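Local coordinates for putative antioxidant defense protein Mlr4105 (Mesorhizobium loti, PDB 3C1L) that probably serves in antioxidant defence as an AhpD-like oxidoreductase with peroxiredoxin activity, at residues V75-I80 with K129-P134; L68-I73 with A159-F164. All coordinates share one frame; numbering follows the deposited sequence.

From the N terminus the chain passes through helices 18-31, 36-40 and 45-60 before helix 67-80, which supplies one side of both contacts: 68-73 near its start and 75-80 at its end. It then runs through helices 84-98 and 101-109 before helix 118-132 brings in 129-134 and closes contact 1. Helix 139-147 follows, and helix 152-175 returns with 159-164 to close contact 2. Contact 1 is therefore nested inside the longer loop of contact 2. Their centres lie about 10 Å apart, and they touch directly: Val-77 CG2 is 4.1 Å from Ala-162 CA. Together they tie helix 67-80 to helices 118-132 and 152-175.

Contact 1. Residues V75-I80 with K129-P134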
loop_
_atom_site.group_PDB
_atom_site.type_symbol
_atom_site.label_atom_id
_atom_site.label_comp_id
_atom_site.label_asym_id
_atom_site.label_seq_id
_atom_site.Cartn_x
_atom_site.Cartn_y
_atom_site.Cartn_z
ATOM N N VAL B 75 -2.221 -9.208 -20.115
ATOM C CA VAL B 75 -0.834 -8.943 -19.780
ATOM C C VAL B 75 -0.641 -7.728 -18.808
ATOM O O VAL B 75 0.247 -7.761 -17.955
ATOM C CB VAL B 75 0.012 -8.753 -21.053
ATOM C CG1 VAL B 75 1.431 -8.400 -20.657
ATOM C CG2 VAL B 75 -0.016 -10.036 -21.964
ATOM N N ALA B 76 -1.409 -6.656 -18.971
ATOM C CA ALA B 76 -1.310 -5.516 -18.061
ATOM C C ALA B 76 -1.665 -5.893 -16.641
ATOM O O ALA B 76 -0.969 -5.504 -15.689
ATOM C CB ALA B 76 -2.165 -4.357 -18.537
ATOM N N VAL B 77 -2.738 -6.673 -16.484
ATOM C CA VAL B 77 -3.137 -7.156 -15.191
ATOM C C VAL B 77 -2.093 -8.115 -14.587
ATOM O O VAL B 77 -1.717 -7.979 -13.450
ATOM C CB VAL B 77 -4.462 -7.908 -15.269
ATOM C CG1 VAL B 77 -4.715 -8.670 -13.919
ATOM C CG2 VAL B 77 -5.551 -6.977 -15.664
ATOM N N SER B 78 -1.632 -9.064 -15.392
ATOM C CA SER B 78 -0.579 -10.018 -15.026
ATOM C C SER B 78 0.761 -9.377 -14.654
ATOM O O SER B 78 1.520 -9.928 -13.821
ATOM C CB SER B 78 -0.357 -10.992 -16.189
ATOM O OG SER B 78 -1.506 -11.760 -16.455
ATOM N N SER B 79 1.042 -8.223 -15.259
ATOM C CA SER B 79 2.224 -7.413 -14.939
ATOM C C SER B 79 2.146 -6.793 -13.545
ATOM O O SER B 79 3.070 -6.850 -12.752
ATOM C CB SER B 79 2.365 -6.274 -15.942
ATOM O OG SER B 79 3.598 -5.632 -15.713
ATOM N N ILE B 80 0.996 -6.239 -13.231
ATOM C CA ILE B 80 0.726 -5.711 -11.880
ATOM C C ILE B 80 0.859 -6.790 -10.803
ATOM O O ILE B 80 1.414 -6.526 -9.746
ATOM C CB ILE B 80 -0.659 -5.087 -11.850
ATOM C CG1 ILE B 80 -0.691 -3.850 -12.754
ATOM C CG2 ILE B 80 -1.032 -4.619 -10.484
ATOM C CD1 ILE B 80 -2.073 -3.385 -13.088
ATOM N N LYS B 129 -6.845 0.078 -12.358
ATOM C CA LYS B 129 -7.675 0.443 -11.180
ATOM C C LYS B 129 -8.528 -0.721 -10.662
ATOM O O LYS B 129 -8.601 -0.969 -9.490
ATOM C CB LYS B 129 -8.591 1.661 -11.465
ATOM C CG LYS B 129 -9.192 2.200 -10.177
ATOM C CD LYS B 129 -9.877 3.482 -10.305
ATOM C CE LYS B 129 -10.440 3.896 -8.960
ATOM N NZ LYS B 129 -11.285 5.128 -9.126
ATOM N N LEU B 130 -9.156 -1.460 -11.550
ATOM C CA LEU B 130 -9.899 -2.668 -11.141
ATOM C C LEU B 130 -8.955 -3.736 -10.503
ATOM O O LEU B 130 -9.395 -4.524 -9.691
ATOM C CB LEU B 130 -10.652 -3.298 -12.328
ATOM C CG LEU B 130 -11.723 -4.331 -11.966
ATOM C CD1 LEU B 130 -12.822 -3.624 -11.150
ATOM C CD2 LEU B 130 -12.256 -4.927 -13.185
ATOM N N THR B 131 -7.691 -3.757 -10.893
ATOM C CA THR B 131 -6.698 -4.742 -10.347
ATOM C C THR B 131 -6.161 -4.316 -8.985
ATOM O O THR B 131 -6.010 -5.142 -8.057
ATOM C CB THR B 131 -5.535 -4.982 -11.329
ATOM O OG1 THR B 131 -6.062 -5.535 -12.545
ATOM C CG2 THR B 131 -4.479 -5.946 -10.771
ATOM N N GLU B 132 -5.879 -3.031 -8.843
ATOM C CA GLU B 132 -5.267 -2.502 -7.607
ATOM C C GLU B 132 -6.241 -2.066 -6.522
ATOM O O GLU B 132 -5.931 -2.129 -5.333
ATOM C CB GLU B 132 -4.366 -1.318 -7.919
ATOM C CG GLU B 132 -3.202 -1.619 -8.875
ATOM C CD GLU B 132 -2.381 -0.379 -9.238
ATOM O OE1 GLU B 132 -2.813 0.809 -9.020
ATOM O OE2 GLU B 132 -1.301 -0.612 -9.797
ATOM N N GLU B 133 -7.389 -1.569 -6.896
ATOM C CA GLU B 133 -8.283 -1.001 -5.877
ATOM C C GLU B 133 -9.716 -1.132 -6.351
ATOM O O GLU B 133 -10.369 -0.157 -6.730
ATOM C CB GLU B 133 -7.896 0.444 -5.503
ATOM C CG GLU B 133 -7.479 1.275 -6.669
ATOM C CD GLU B 133 -6.854 2.658 -6.299
ATOM O OE1 GLU B 133 -6.635 2.966 -5.094
ATOM O OE2 GLU B 133 -6.617 3.456 -7.255
ATOM N N PRO B 134 -10.178 -2.369 -6.389
ATOM C CA PRO B 134 -11.537 -2.584 -6.822
ATOM C C PRO B 134 -12.599 -1.926 -5.909
ATOM O O PRO B 134 -13.677 -1.612 -6.387
ATOM C CB PRO B 134 -11.646 -4.108 -6.845
ATOM C CG PRO B 134 -10.595 -4.593 -5.856
ATOM C CD PRO B 134 -9.477 -3.628 -6.077
#
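The two backbones come nearest at Val-77 and Thr-131, whose CA atoms are 6.5 Å apart, where the last turn of helix 67-80 meets the last turn of helix 118-132. Thr-131 is the central side chain, and its two branches meet different residues. With chi1 at -62°, its methyl lies anti to the backbone N and meets Ile-80 tip to tip, Thr-131 CG2 sitting 3.7 Å from Ile-80 CG2. The CD1 end of the isoleucine also reaches Thr-131 CB, at 4.2 Å. The hydroxyl branch goes instead to Val-77, which brings both methyls to the one oxygen: Thr-131 OG1 is 3.5 Å from Val-77 CG2 and 3.7 Å from Val-77 CG1. These are van der Waals contacts. The polar needs of this buried hydroxyl are met by the carbonyl of Ala-127, one turn back on its own helix, and by the side-chain amide of Asn-166.

Glu-132 flanks the methyl cluster. Its extended chain passes Ile-80 at roughly a right angle, laying CG 4.0 Å from Ile-80 CG2, while its carboxylate carries on to a salt bridge with Lys-136 of the fourth subunit. Arg-170 of the second subunit takes the carbonyl oxygens of Leu-130 and Thr-131, so the last turn of helix 118-132 is also held by a neighbouring subunit of the hexamer. Glu-133 then leaves helical geometry. The contact is van der Waals packing where two helices end, within the all-helical bundle of the AhpD-like fold.

Contact 2. Residues L68-I73 with A159-F164; sequences LDREMI and ASTAAF
Arg-70 has the one flat group on a touching side chain, and its guanidinium is carried away from 159-164, so that nothing from that segment stacks on either face. At its edge NE bonds to the carbonyl of Ser-66, and NH1 to those of Leu-58 and Gly-61. What Thr-161 meets is the aliphatic stem, with Arg-70 CG 3.8 Å from Thr-161 OG1, the two side chains crossing at about a right angle. That hydroxyl bonds to the carbonyl of Asp-157 in its own helix. The bend at chi3 (-90°) carries the arginine's charged end off toward its carbonyls.

The two helix segments run in broadly the same direction, at 40° to each other with axes 9.4 Å apart, forming a buried helix pair in the AhpD-like bundle. Glu-71 faces away from 159-164 and bonds His-90, a pairing that resembles the glutamate and histidine of the AhpD active-site motif.

The Thr-161 methyl wedges between backbone and side chain of helix 67-80, its CG2 lying 3.6 Å from Arg-70 O and 4.0 Å from Ile-73 CG2. Ile-73, with CG2 anti to the backbone N (chi1 -64°), lays its own CG2 methyl against the small side chain of Ala-162, with Ile-73 CG2 3.7 Å from Ala-162 CB. Its other branch sends CD1 to within 4.2 Å of Thr-161 CB.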
loop_
_atom_site.group_PDB
_atom_site.type_symbol
_atom_site.label_atom_id
_atom_site.label_comp_id
_atom_site.label_asym_id
_atom_site.label_seq_id
_atom_site.Cartn_x
_atom_site.Cartn_y
_atom_site.Cartn_z
ATOM N N LEU B 68 -6.562 -8.955 -29.648
ATOM C CA LEU B 68 -5.314 -8.370 -29.171
ATOM C C LEU B 68 -5.560 -7.438 -27.982
ATOM O O LEU B 68 -4.771 -7.444 -27.051
ATOM C CB LEU B 68 -4.566 -7.660 -30.323
ATOM C CG LEU B 68 -3.427 -6.699 -29.946
ATOM C CD1 LEU B 68 -2.233 -7.456 -29.360
ATOM C CD2 LEU B 68 -2.969 -5.882 -31.140
ATOM N N ASP B 69 -6.651 -6.664 -28.007
ATOM C CA ASP B 69 -7.044 -5.817 -26.872
ATOM C C ASP B 69 -7.175 -6.607 -25.581
ATOM O O ASP B 69 -6.703 -6.187 -24.503
ATOM C CB ASP B 69 -8.422 -5.152 -27.115
ATOM C CG ASP B 69 -8.376 -4.005 -28.104
ATOM O OD1 ASP B 69 -7.311 -3.353 -28.346
ATOM O OD2 ASP B 69 -9.460 -3.749 -28.666
ATOM N N ARG B 70 -7.861 -7.734 -25.685
ATOM C CA ARG B 70 -8.075 -8.646 -24.555
ATOM C C ARG B 70 -6.785 -9.309 -24.055
ATOM O O ARG B 70 -6.565 -9.339 -22.864
ATOM C CB ARG B 70 -9.165 -9.666 -24.875
ATOM C CG ARG B 70 -10.529 -9.034 -25.032
ATOM C CD ARG B 70 -11.536 -10.020 -25.525
ATOM N NE ARG B 70 -11.620 -10.070 -26.983
ATOM C CZ ARG B 70 -12.381 -10.896 -27.675
ATOM N NH1 ARG B 70 -13.070 -11.855 -27.080
ATOM N NH2 ARG B 70 -12.413 -10.785 -28.999
ATOM N N GLU B 71 -5.913 -9.779 -24.966
ATOM C CA GLU B 71 -4.557 -10.202 -24.572
ATOM C C GLU B 71 -3.754 -9.050 -23.939
ATOM O O GLU B 71 -2.898 -9.301 -23.077
ATOM C CB GLU B 71 -3.772 -10.766 -25.749
ATOM C CG GLU B 71 -4.351 -12.033 -26.333
ATOM C CD GLU B 71 -4.099 -13.293 -25.483
ATOM O OE1 GLU B 71 -3.470 -13.195 -24.403
ATOM O OE2 GLU B 71 -4.538 -14.382 -25.896
HETATM N N MSE B 72 -3.993 -7.804 -24.346
HETATM C CA MSE B 72 -3.324 -6.637 -23.703
HETATM C C MSE B 72 -3.826 -6.409 -22.312
HETATM O O MSE B 72 -3.048 -6.092 -21.399
HETATM C CB MSE B 72 -3.493 -5.325 -24.498
HETATM C CG MSE B 72 -2.545 -5.202 -25.685
HETATM SE SE MSE B 72 -2.784 -3.562 -26.782
HETATM C CE MSE B 72 -3.174 -2.274 -25.494
ATOM N N ILE B 73 -5.126 -6.587 -22.108
ATOM C CA ILE B 73 -5.664 -6.476 -20.761
ATOM C C ILE B 73 -5.064 -7.590 -19.923
ATOM O O ILE B 73 -4.646 -7.343 -18.819
ATOM C CB ILE B 73 -7.215 -6.525 -20.722
ATOM C CG1 ILE B 73 -7.836 -5.314 -21.466
ATOM C CG2 ILE B 73 -7.710 -6.576 -19.267
ATOM C CD1 ILE B 73 -9.268 -5.576 -21.794
ATOM N N ALA B 159 -14.154 -5.342 -18.192
ATOM C CA ALA B 159 -14.221 -5.664 -16.761
ATOM C C ALA B 159 -14.072 -7.168 -16.550
ATOM O O ALA B 159 -13.363 -7.564 -15.672
ATOM C CB ALA B 159 -15.481 -5.153 -16.116
ATOM N N SER B 160 -14.740 -7.971 -17.392
ATOM C CA SER B 160 -14.658 -9.438 -17.351
ATOM C C SER B 160 -13.279 -9.982 -17.639
ATOM O O SER B 160 -12.829 -10.965 -17.043
ATOM C CB SER B 160 -15.606 -10.049 -18.371
ATOM O OG SER B 160 -16.936 -9.996 -17.924
ATOM N N THR B 161 -12.620 -9.362 -18.608
ATOM C CA THR B 161 -11.316 -9.803 -19.032
ATOM C C THR B 161 -10.367 -9.513 -17.889
ATOM O O THR B 161 -9.608 -10.393 -17.489
ATOM C CB THR B 161 -10.841 -9.149 -20.381
ATOM O OG1 THR B 161 -11.834 -9.360 -21.430
ATOM C CG2 THR B 161 -9.530 -9.754 -20.791
ATOM N N ALA B 162 -10.428 -8.296 -17.362
ATOM C CA ALA B 162 -9.527 -7.882 -16.296
ATOM C C ALA B 162 -9.762 -8.726 -15.002
ATOM O O ALA B 162 -8.820 -9.243 -14.412
ATOM C CB ALA B 162 -9.609 -6.316 -16.081
ATOM N N ALA B 163 -11.027 -8.948 -14.684
ATOM C CA ALA B 163 -11.469 -9.797 -13.574
ATOM C C ALA B 163 -10.927 -11.220 -13.649
ATOM O O ALA B 163 -10.380 -11.735 -12.681
ATOM C CB ALA B 163 -13.019 -9.816 -13.501
ATOM N N PHE B 164 -11.083 -11.843 -14.821
ATOM C CA PHE B 164 -10.673 -13.225 -15.075
ATOM C C PHE B 164 -9.218 -13.438 -14.843
ATOM O O PHE B 164 -8.834 -14.456 -14.307
ATOM C CB PHE B 164 -10.983 -13.586 -16.539
ATOM C CG PHE B 164 -10.660 -14.980 -16.892
ATOM C CD1 PHE B 164 -11.544 -16.003 -16.608
ATOM C CD2 PHE B 164 -9.483 -15.284 -17.555
ATOM C CE1 PHE B 164 -11.226 -17.335 -16.978
ATOM C CE2 PHE B 164 -9.175 -16.610 -17.914
ATOM C CZ PHE B 164 -10.030 -17.611 -17.633
#